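Local coordinates for protein putative TIM-barrel metal-dependent hydrolase (PDB 4DZI) that is probably a metal-dependent hydrolase of the amidohydrolase superfamily, carrying a two-metal site that is occupied here by cadmium, at residues F229-A240 with L262-M272; T61-L71 with S87-A95. All coordinates share one frame; numbering follows the deposited sequence.

Contact 1. Residues F229-A240 with L262-M272. With CD (cadmium ion), chain Q; SO4 (sulfate ion), chain J.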
loop_
_atom_site.group_PDB
_atom_site.type_symbol
_atom_site.label_atom_id
_atom_site.label_comp_id
_atom_site.label_asym_id
_atom_site.label_seq_id
_atom_site.Cartn_x
_atom_site.Cartn_y
_atom_site.Cartn_z
ATOM N N PHE C 229 -6.676 16.745 -5.010
ATOM C CA PHE C 229 -5.633 15.743 -5.201
ATOM C C PHE C 229 -6.054 14.835 -6.353
ATOM O O PHE C 229 -6.966 14.010 -6.217
ATOM C CB PHE C 229 -5.459 14.869 -3.926
ATOM C CG PHE C 229 -4.893 15.629 -2.755
ATOM C CD1 PHE C 229 -3.576 16.049 -2.759
ATOM C CD2 PHE C 229 -5.697 15.956 -1.669
ATOM C CE1 PHE C 229 -3.057 16.771 -1.683
ATOM C CE2 PHE C 229 -5.179 16.692 -0.587
ATOM C CZ PHE C 229 -3.859 17.098 -0.603
ATOM N N HIS C 230 -5.411 15.006 -7.502
ATOM C CA HIS C 230 -5.760 14.223 -8.686
ATOM C C HIS C 230 -4.688 13.247 -8.973
ATOM O O HIS C 230 -3.511 13.577 -8.811
ATOM C CB HIS C 230 -5.866 15.155 -9.911
ATOM C CG HIS C 230 -6.345 14.446 -11.174
ATOM N ND1 HIS C 230 -5.533 13.685 -11.961
ATOM C CD2 HIS C 230 -7.615 14.360 -11.729
ATOM C CE1 HIS C 230 -6.250 13.161 -12.971
ATOM N NE2 HIS C 230 -7.521 13.554 -12.829
ATOM N N LEU C 231 -5.089 12.054 -9.409
ATOM C CA LEU C 231 -4.145 11.027 -9.860
ATOM C C LEU C 231 -2.978 11.634 -10.645
ATOM O O LEU C 231 -3.185 12.351 -11.623
ATOM C CB LEU C 231 -4.889 10.052 -10.777
ATOM C CG LEU C 231 -4.133 8.772 -11.075
ATOM C CD1 LEU C 231 -3.989 7.930 -9.798
ATOM C CD2 LEU C 231 -4.864 7.990 -12.168
ATOM N N SER C 232 -1.744 11.255 -10.284
ATOM C CA SER C 232 -0.548 11.906 -10.847
ATOM C C SER C 232 0.559 10.874 -10.953
ATOM O O SER C 232 0.399 9.748 -10.469
ATOM C CB SER C 232 -0.046 13.004 -9.889
ATOM O OG SER C 232 -1.018 14.063 -9.717
ATOM N N ASP C 233 1.701 11.267 -11.527
ATOM C CA ASP C 233 2.928 10.516 -11.202
ATOM C C ASP C 233 3.355 10.942 -9.815
ATOM O O ASP C 233 3.881 12.023 -9.613
ATOM C CB ASP C 233 4.059 10.827 -12.192
ATOM C CG ASP C 233 5.282 9.960 -11.957
ATOM O OD1 ASP C 233 5.341 9.256 -10.922
ATOM O OD2 ASP C 233 6.187 9.965 -12.812
ATOM N N SER C 234 3.130 10.071 -8.824
ATOM C CA SER C 234 3.423 10.367 -7.441
ATOM C C SER C 234 4.699 9.661 -6.974
ATOM O O SER C 234 5.006 9.695 -5.784
ATOM C CB SER C 234 2.248 9.917 -6.563
ATOM O OG SER C 234 1.107 10.780 -6.731
ATOM N N GLY C 235 5.418 9.092 -7.926
ATOM C CA GLY C 235 6.690 8.404 -7.625
ATOM C C GLY C 235 6.486 7.015 -7.065
ATOM O O GLY C 235 7.462 6.414 -6.563
ATOM N N TYR C 236 5.257 6.483 -7.125
ATOM C CA TYR C 236 4.988 5.139 -6.531
ATOM C C TYR C 236 5.545 3.942 -7.276
ATOM O O TYR C 236 5.569 2.822 -6.766
ATOM C CB TYR C 236 3.503 4.960 -6.145
ATOM C CG TYR C 236 3.221 5.479 -4.756
ATOM C CD1 TYR C 236 3.368 6.832 -4.439
ATOM C CD2 TYR C 236 2.833 4.606 -3.746
ATOM C CE1 TYR C 236 3.122 7.287 -3.159
ATOM C CE2 TYR C 236 2.578 5.041 -2.468
ATOM C CZ TYR C 236 2.723 6.377 -2.171
ATOM O OH TYR C 236 2.509 6.818 -0.897
ATOM N N LEU C 237 6.018 4.159 -8.489
ATOM C CA LEU C 237 6.740 3.063 -9.132
ATOM C C LEU C 237 7.959 2.615 -8.312
ATOM O O LEU C 237 8.503 1.568 -8.612
ATOM C CB LEU C 237 7.126 3.413 -10.564
ATOM C CG LEU C 237 5.926 3.392 -11.510
ATOM C CD1 LEU C 237 6.312 3.918 -12.887
ATOM C CD2 LEU C 237 5.325 2.001 -11.619
ATOM N N HIS C 238 8.383 3.380 -7.295
ATOM C CA HIS C 238 9.497 2.905 -6.417
ATOM C C HIS C 238 9.198 1.599 -5.686
ATOM O O HIS C 238 10.112 0.822 -5.393
ATOM C CB HIS C 238 10.030 3.990 -5.467
ATOM C CG HIS C 238 9.124 4.308 -4.285
ATOM N ND1 HIS C 238 9.311 3.771 -3.059
ATOM C CD2 HIS C 238 8.029 5.174 -4.169
ATOM C CE1 HIS C 238 8.372 4.251 -2.207
ATOM N NE2 HIS C 238 7.589 5.109 -2.889
ATOM N N ILE C 239 7.927 1.326 -5.419
ATOM C CA ILE C 239 7.535 0.042 -4.830
ATOM C C ILE C 239 7.774 -1.117 -5.798
ATOM O O ILE C 239 8.422 -2.119 -5.456
ATOM C CB ILE C 239 6.058 0.030 -4.366
ATOM C CG1 ILE C 239 5.811 1.127 -3.318
ATOM C CG2 ILE C 239 5.709 -1.348 -3.791
ATOM C CD1 ILE C 239 4.464 1.019 -2.634
ATOM N N ALA C 240 7.251 -1.001 -7.011
ATOM C CA ALA C 240 7.542 -2.018 -8.020
ATOM C C ALA C 240 9.058 -2.160 -8.183
ATOM O O ALA C 240 9.563 -3.270 -8.384
ATOM C CB ALA C 240 6.874 -1.682 -9.351
ATOM N N LEU C 262 0.949 -3.534 -7.353
ATOM C CA LEU C 262 1.709 -2.964 -6.231
ATOM C C LEU C 262 1.480 -1.487 -6.051
ATOM O O LEU C 262 1.922 -0.913 -5.033
ATOM C CB LEU C 262 3.213 -3.134 -6.495
ATOM C CG LEU C 262 3.642 -4.595 -6.501
ATOM C CD1 LEU C 262 5.140 -4.705 -6.720
ATOM C CD2 LEU C 262 3.272 -5.259 -5.181
ATOM N N LEU C 263 0.892 -0.851 -7.059
ATOM C CA LEU C 263 0.715 0.612 -7.027
ATOM C C LEU C 263 -0.722 1.019 -6.696
ATOM O O LEU C 263 -0.983 1.673 -5.682
ATOM C CB LEU C 263 1.138 1.214 -8.367
ATOM C CG LEU C 263 1.446 2.712 -8.400
ATOM C CD1 LEU C 263 2.438 2.993 -9.522
ATOM C CD2 LEU C 263 0.171 3.503 -8.589
ATOM N N ASP C 264 -1.628 0.618 -7.577
ATOM C CA ASP C 264 -3.058 0.856 -7.440
ATOM C C ASP C 264 -3.334 2.235 -6.858
ATOM O O ASP C 264 -2.906 3.249 -7.451
ATOM C CB ASP C 264 -3.711 -0.238 -6.592
ATOM C CG ASP C 264 -5.232 -0.318 -6.808
ATOM O OD1 ASP C 264 -5.721 0.089 -7.896
ATOM O OD2 ASP C 264 -5.955 -0.772 -5.892
ATOM N N ASP C 265 -4.053 2.262 -5.744
ATOM C CA ASP C 265 -4.492 3.523 -5.139
ATOM C C ASP C 265 -3.681 3.914 -3.885
ATOM O O ASP C 265 -4.167 4.643 -2.994
ATOM C CB ASP C 265 -5.997 3.451 -4.833
ATOM C CG ASP C 265 -6.328 2.369 -3.825
ATOM O OD1 ASP C 265 -5.385 1.596 -3.457
ATOM O OD2 ASP C 265 -7.512 2.290 -3.393
ATOM N N ARG C 266 -2.417 3.477 -3.821
ATOM C CA ARG C 266 -1.653 3.735 -2.613
ATOM C C ARG C 266 -1.313 5.207 -2.439
ATOM O O ARG C 266 -1.233 5.714 -1.322
ATOM C CB ARG C 266 -0.356 2.921 -2.607
ATOM C CG ARG C 266 -0.701 1.464 -2.454
ATOM C CD ARG C 266 0.519 0.572 -2.277
ATOM N NE ARG C 266 0.097 -0.698 -1.704
ATOM C CZ ARG C 266 0.910 -1.744 -1.543
ATOM N NH1 ARG C 266 2.180 -1.642 -1.908
ATOM N NH2 ARG C 266 0.460 -2.876 -1.000
ATOM N N ALA C 267 -1.143 5.921 -3.541
ATOM C CA ALA C 267 -0.779 7.337 -3.378
ATOM C C ALA C 267 -1.847 8.141 -2.672
ATOM O O ALA C 267 -1.538 8.934 -1.783
ATOM C CB ALA C 267 -0.391 7.962 -4.735
ATOM N N ILE C 268 -3.117 7.954 -3.055
ATOM C CA ILE C 268 -4.180 8.751 -2.431
ATOM C C ILE C 268 -4.395 8.330 -0.970
ATOM O O ILE C 268 -4.596 9.157 -0.101
ATOM C CB ILE C 268 -5.485 8.706 -3.239
ATOM C CG1 ILE C 268 -6.493 9.744 -2.717
ATOM C CG2 ILE C 268 -6.143 7.338 -3.237
ATOM C CD1 ILE C 268 -5.987 11.178 -2.711
ATOM N N HIS C 269 -4.268 7.037 -0.693
ATOM C CA HIS C 269 -4.379 6.600 0.690
ATOM C C HIS C 269 -3.331 7.286 1.553
ATOM O O HIS C 269 -3.653 7.832 2.637
ATOM C CB HIS C 269 -4.139 5.089 0.736
ATOM C CG HIS C 269 -4.080 4.538 2.140
ATOM N ND1 HIS C 269 -2.971 4.601 2.903
ATOM C CD2 HIS C 269 -5.058 3.914 2.907
ATOM C CE1 HIS C 269 -3.237 4.052 4.122
ATOM N NE2 HIS C 269 -4.502 3.618 4.111
ATOM N N ASP C 270 -2.070 7.220 1.092
ATOM C CA ASP C 270 -0.956 7.758 1.860
ATOM C C ASP C 270 -1.023 9.292 1.963
ATOM O O ASP C 270 -0.693 9.883 2.993
ATOM C CB ASP C 270 0.365 7.287 1.295
ATOM C CG ASP C 270 0.509 5.766 1.337
ATOM O OD1 ASP C 270 -0.396 5.098 1.918
ATOM O OD2 ASP C 270 1.509 5.250 0.782
ATOM N N THR C 271 -1.484 9.941 0.893
ATOM C CA THR C 271 -1.695 11.385 0.905
ATOM C C THR C 271 -2.703 11.783 1.990
ATOM O O THR C 271 -2.475 12.747 2.760
ATOM C CB THR C 271 -2.223 11.831 -0.490
ATOM O OG1 THR C 271 -1.147 11.704 -1.425
ATOM C CG2 THR C 271 -2.724 13.317 -0.502
ATOM N N MET C 272 -3.847 11.117 2.007
ATOM C CA MET C 272 -4.879 11.463 2.966
ATOM C C MET C 272 -4.414 11.100 4.381
ATOM O O MET C 272 -4.677 11.843 5.298
ATOM C CB MET C 272 -6.204 10.807 2.614
ATOM C CG MET C 272 -6.852 11.347 1.337
ATOM S SD MET C 272 -7.221 13.097 1.601
ATOM C CE MET C 272 -7.885 13.529 -0.015
HETATM CD CD CD Q . -9.212 12.965 -14.361
HETATM S S SO4 J . -2.904 -0.909 0.644
HETATM O O1 SO4 J . -2.007 -1.070 1.771
HETATM O O2 SO4 J . -4.251 -1.527 0.779
HETATM O O3 SO4 J . -3.181 0.555 0.704
HETATM O O4 SO4 J . -2.437 -1.051 -0.724
#

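Contact 2. Residues T61-L71 with S87-A95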
loop_
_atom_site.group_PDB
_atom_site.type_symbol
_atom_site.label_atom_id
_atom_site.label_comp_id
_atom_site.label_asym_id
_atom_site.label_seq_id
_atom_site.Cartn_x
_atom_site.Cartn_y
_atom_site.Cartn_z
ATOM N N THR C 61 2.558 15.495 -28.084
ATOM C CA THR C 61 1.781 16.325 -29.050
ATOM C C THR C 61 0.287 15.998 -28.975
ATOM O O THR C 61 -0.523 16.713 -29.555
ATOM C CB THR C 61 2.187 16.140 -30.532
ATOM O OG1 THR C 61 1.692 14.885 -30.999
ATOM C CG2 THR C 61 3.719 16.223 -30.724
ATOM N N PHE C 62 -0.061 14.874 -28.343
ATOM C CA PHE C 62 -1.468 14.480 -28.209
ATOM C C PHE C 62 -2.162 14.324 -29.557
ATOM O O PHE C 62 -3.370 14.488 -29.660
ATOM C CB PHE C 62 -2.245 15.458 -27.303
ATOM C CG PHE C 62 -1.816 15.386 -25.845
ATOM C CD1 PHE C 62 -2.090 14.216 -25.098
ATOM C CD2 PHE C 62 -1.199 16.479 -25.232
ATOM C CE1 PHE C 62 -1.686 14.131 -23.766
ATOM C CE2 PHE C 62 -0.815 16.396 -23.886
ATOM C CZ PHE C 62 -1.071 15.218 -23.163
ATOM N N ASP C 63 -1.405 13.928 -30.576
ATOM C CA ASP C 63 -1.994 13.682 -31.893
ATOM C C ASP C 63 -1.291 12.504 -32.540
ATOM O O ASP C 63 -0.048 12.521 -32.670
ATOM C CB ASP C 63 -1.810 14.952 -32.703
ATOM C CG ASP C 63 -2.620 14.944 -33.988
ATOM O OD1 ASP C 63 -3.496 14.079 -34.158
ATOM O OD2 ASP C 63 -2.382 15.835 -34.803
ATOM N N PRO C 64 -2.040 11.457 -32.901
ATOM C CA PRO C 64 -3.492 11.289 -32.758
ATOM C C PRO C 64 -3.863 11.109 -31.302
ATOM O O PRO C 64 -2.984 10.928 -30.421
ATOM C CB PRO C 64 -3.792 9.988 -33.516
ATOM C CG PRO C 64 -2.498 9.277 -33.596
ATOM C CD PRO C 64 -1.432 10.337 -33.647
ATOM N N ILE C 65 -5.161 11.130 -31.041
ATOM C CA ILE C 65 -5.602 11.244 -29.658
ATOM C C ILE C 65 -6.653 10.166 -29.385
ATOM O O ILE C 65 -7.535 9.904 -30.222
ATOM C CB ILE C 65 -6.137 12.661 -29.370
ATOM C CG1 ILE C 65 -6.391 12.817 -27.862
ATOM C CG2 ILE C 65 -7.376 12.944 -30.201
ATOM C CD1 ILE C 65 -5.118 12.725 -27.044
ATOM N N ILE C 66 -6.561 9.532 -28.212
ATOM C CA ILE C 66 -7.480 8.456 -27.857
ATOM C C ILE C 66 -8.981 8.887 -27.904
ATOM O O ILE C 66 -9.335 10.032 -27.605
ATOM C CB ILE C 66 -7.108 7.873 -26.460
ATOM C CG1 ILE C 66 -7.847 6.565 -26.208
ATOM C CG2 ILE C 66 -7.402 8.889 -25.359
ATOM C CD1 ILE C 66 -7.311 5.806 -24.995
ATOM N N VAL C 67 -9.858 7.968 -28.276
ATOM C CA VAL C 67 -11.312 8.216 -28.274
ATOM C C VAL C 67 -11.819 8.156 -26.827
ATOM O O VAL C 67 -11.488 7.232 -26.100
ATOM C CB VAL C 67 -12.034 7.123 -29.095
ATOM C CG1 VAL C 67 -13.547 7.193 -28.875
ATOM C CG2 VAL C 67 -11.673 7.255 -30.587
ATOM N N PRO C 68 -12.603 9.150 -26.397
ATOM C CA PRO C 68 -13.070 9.150 -25.010
ATOM C C PRO C 68 -13.840 7.884 -24.710
ATOM O O PRO C 68 -14.669 7.439 -25.513
ATOM C CB PRO C 68 -14.020 10.380 -24.961
ATOM C CG PRO C 68 -13.461 11.297 -25.994
ATOM C CD PRO C 68 -13.008 10.382 -27.128
ATOM N N GLY C 69 -13.585 7.289 -23.544
ATOM C CA GLY C 69 -14.320 6.102 -23.133
ATOM C C GLY C 69 -13.945 4.788 -23.786
ATOM O O GLY C 69 -14.504 3.767 -23.435
ATOM N N CYS C 70 -12.998 4.773 -24.716
ATOM C CA CYS C 70 -12.762 3.509 -25.421
ATOM C C CYS C 70 -12.137 2.459 -24.504
ATOM O O CYS C 70 -12.219 1.257 -24.784
ATOM C CB CYS C 70 -11.963 3.695 -26.708
ATOM S SG CYS C 70 -10.263 4.230 -26.523
ATOM N N LEU C 71 -11.516 2.896 -23.411
ATOM C CA LEU C 71 -10.938 1.972 -22.459
ATOM C C LEU C 71 -11.865 1.728 -21.260
ATOM O O LEU C 71 -11.508 1.007 -20.343
ATOM C CB LEU C 71 -9.567 2.471 -22.000
ATOM C CG LEU C 71 -8.576 2.794 -23.127
ATOM C CD1 LEU C 71 -7.232 3.293 -22.607
ATOM C CD2 LEU C 71 -8.394 1.557 -23.987
ATOM N N SER C 87 -6.833 -3.944 -28.986
ATOM C CA SER C 87 -7.820 -3.697 -30.025
ATOM C C SER C 87 -8.859 -2.688 -29.543
ATOM O O SER C 87 -9.580 -2.092 -30.338
ATOM C CB SER C 87 -8.511 -5.002 -30.437
ATOM O OG SER C 87 -9.470 -5.414 -29.476
ATOM N N LEU C 88 -8.937 -2.499 -28.232
ATOM C CA LEU C 88 -9.900 -1.550 -27.682
ATOM C C LEU C 88 -9.501 -0.102 -27.982
ATOM O O LEU C 88 -10.362 0.753 -28.188
ATOM C CB LEU C 88 -10.067 -1.772 -26.170
ATOM C CG LEU C 88 -10.667 -3.138 -25.812
ATOM C CD1 LEU C 88 -10.853 -3.277 -24.308
ATOM C CD2 LEU C 88 -11.986 -3.365 -26.541
ATOM N N MET C 89 -8.203 0.180 -27.983
ATOM C CA MET C 89 -7.765 1.544 -28.176
ATOM C C MET C 89 -8.088 2.006 -29.601
ATOM O O MET C 89 -7.736 1.355 -30.576
ATOM C CB MET C 89 -6.275 1.721 -27.864
ATOM C CG MET C 89 -5.907 3.162 -27.502
ATOM S SD MET C 89 -4.144 3.515 -27.633
ATOM C CE MET C 89 -4.093 5.307 -27.543
ATOM N N LYS C 90 -8.786 3.124 -29.702
ATOM C CA LYS C 90 -9.106 3.764 -30.979
ATOM C C LYS C 90 -8.585 5.169 -30.816
ATOM O O LYS C 90 -8.566 5.685 -29.693
ATOM C CB LYS C 90 -10.622 3.814 -31.206
ATOM C CG LYS C 90 -11.160 2.851 -32.247
ATOM C CD LYS C 90 -11.003 1.411 -31.801
ATOM C CE LYS C 90 -11.504 0.460 -32.872
ATOM N NZ LYS C 90 -10.983 -0.911 -32.642
ATOM N N VAL C 91 -8.101 5.766 -31.910
ATOM C CA VAL C 91 -7.593 7.153 -31.883
ATOM C C VAL C 91 -8.229 7.973 -33.001
ATOM O O VAL C 91 -8.785 7.425 -33.955
ATOM C CB VAL C 91 -6.046 7.292 -31.971
ATOM C CG1 VAL C 91 -5.335 6.653 -30.764
ATOM C CG2 VAL C 91 -5.503 6.760 -33.294
ATOM N N GLU C 92 -8.125 9.287 -32.861
ATOM C CA GLU C 92 -8.720 10.256 -33.791
ATOM C C GLU C 92 -7.707 11.345 -34.027
ATOM O O GLU C 92 -6.721 11.463 -33.295
ATOM C CB GLU C 92 -9.943 10.915 -33.133
ATOM C CG GLU C 92 -11.084 9.939 -32.864
ATOM C CD GLU C 92 -12.303 10.614 -32.272
ATOM O OE1 GLU C 92 -12.350 10.826 -31.026
ATOM O OE2 GLU C 92 -13.230 10.929 -33.059
ATOM N N ARG C 93 -7.939 12.182 -35.035
ATOM C CA ARG C 93 -7.105 13.363 -35.264
ATOM C C ARG C 93 -7.397 14.458 -34.238
ATOM O O ARG C 93 -8.564 14.809 -34.008
ATOM C CB ARG C 93 -7.347 13.898 -36.685
ATOM C CG ARG C 93 -7.072 12.877 -37.782
ATOM C CD ARG C 93 -7.346 13.451 -39.174
ATOM N NE ARG C 93 -6.313 13.052 -40.125
ATOM C CZ ARG C 93 -6.152 11.813 -40.578
ATOM N NH1 ARG C 93 -5.181 11.543 -41.445
ATOM N NH2 ARG C 93 -6.969 10.847 -40.179
ATOM N N LEU C 94 -6.346 15.012 -33.635
ATOM C CA LEU C 94 -6.524 16.060 -32.647
ATOM C C LEU C 94 -7.259 17.282 -33.221
ATOM O O LEU C 94 -8.088 17.874 -32.549
ATOM C CB LEU C 94 -5.176 16.494 -32.063
ATOM C CG LEU C 94 -5.228 17.589 -30.966
ATOM C CD1 LEU C 94 -6.038 17.133 -29.754
ATOM C CD2 LEU C 94 -3.819 17.919 -30.515
ATOM N N ALA C 95 -6.974 17.634 -34.467
ATOM C CA ALA C 95 -7.634 18.770 -35.086
ATOM C C ALA C 95 -9.150 18.566 -35.245
ATOM O O ALA C 95 -9.885 19.552 -35.419
ATOM C CB ALA C 95 -6.983 19.103 -36.426
HETATM O O HOH W 1 -4.527 16.756 -35.960
HETATM O O HOH W 2 -10.645 11.964 -29.253
#

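Contact 1. Residues F229-A240 with L262-M272
F229 lays its ring against T271 at the C-terminal end of strand 227-230, where this TIM-barrel-type amidohydrolase packs helix 266-277 against the parallel strands of its core. T271 CG2 stands over the ring centre of F229, 3.7 Å from the centroid and 13° off its normal, a CH-pi contact. The chi1 of T271, -70°, leaves this methyl anti to the backbone N and over the ring, while OG1 bonds A267 O. M272 CE and I268 CD1 complete this tight apolar end. The neighbour H230 turns the other way and binds cadmium through NE2 at 2.4 Å.

Y236 carries the second packed patch. The short side chain of A267 lets its ring lie close, with CA and CB over one face and CB 4.1 Å from the ring centroid. R266 CB comes obliquely to the same ring.

The packing thins at the exposed edge marked by L237, which across the contact meets L263 alone, CD2 to CD1 at 3.7 Å. The polar side, by contrast, is buried in the subunit interface. There R266 NE makes a nearly straight bond (173°) to O4 of a sulfate, probably from the crystallisation liquor, and R266 NH2 forms a salt bridge with D270 of the second subunit. Y236 OH, also bonded to W243 of the second subunit, donates to D270 OD2 at 2.5 Å, meeting that oxygen on its anti side.

Contact 2. Residues T61-L71 with S87-A95
D63 and L94 meet at one end of a short antiparallel beta ladder. The carboxylate of D63 is placed by a chi1 of -168°, which turns CG away from the backbone N and brings OD1 to L94 N at 3.0 Å; the N-H points almost straight at the oxygen but from above the carboxylate plane, 62° out of it. Aspartate suits this place because OD2 takes a water that also accepts from A95 N. L94 lies obliquely to D63, CB against CG, and its CD2 methyl packs on the carbonyl oxygens of T61 and F62; F62 O has no hydrogen-bond partner in the model.

I65 and E92 form the hydrogen-bonded pair, I65 N to E92 O at 2.8 Å with a return bond of equal length. I66 and V91 follow as a non-hydrogen-bonded pair, and V67 N to K90 O, 3.0 Å, continues the pairing. P64, after a cis peptide bond, sets CB on V91 CG2.

V67 and E92 cross at about a right angle: V67 CG2 touches E92 CG at 3.6 Å, the glutamate's aliphatic stem serving as apolar partner while OE1 accepts from a water bridging to I66 O and H97 holds OE2. I66 and M89 also cross nearly perpendicularly, CD1 to CG at 3.9 Å.

In this two-stranded surface sheet the long connection includes helix 72-76, while F62 and I65 lean on Y17 and P68 on W357.

In the fold
The two contacts are separate, their centres 25 Å apart and their nearest atoms about 12 Å apart, and lie in series along the chain. Contact 1 is buried and holds one of the metal ligands: H230 shares its cadmium with D13, H15, E293 and D356. Contact 2 lies nearer the surface, its centre 21 Å from the centre of the chain against 12 Å for the centre of contact 1, and gives no ligand, yet the side chain of I66 is about 9 Å from a bound cadmium. Its backbone at G69 and L71 bonds to H359 and G360, and H359 binds the second cadmium. So 229-240 reaches the metal site directly, whereas 61-71 borders it through a ligand-bearing loop.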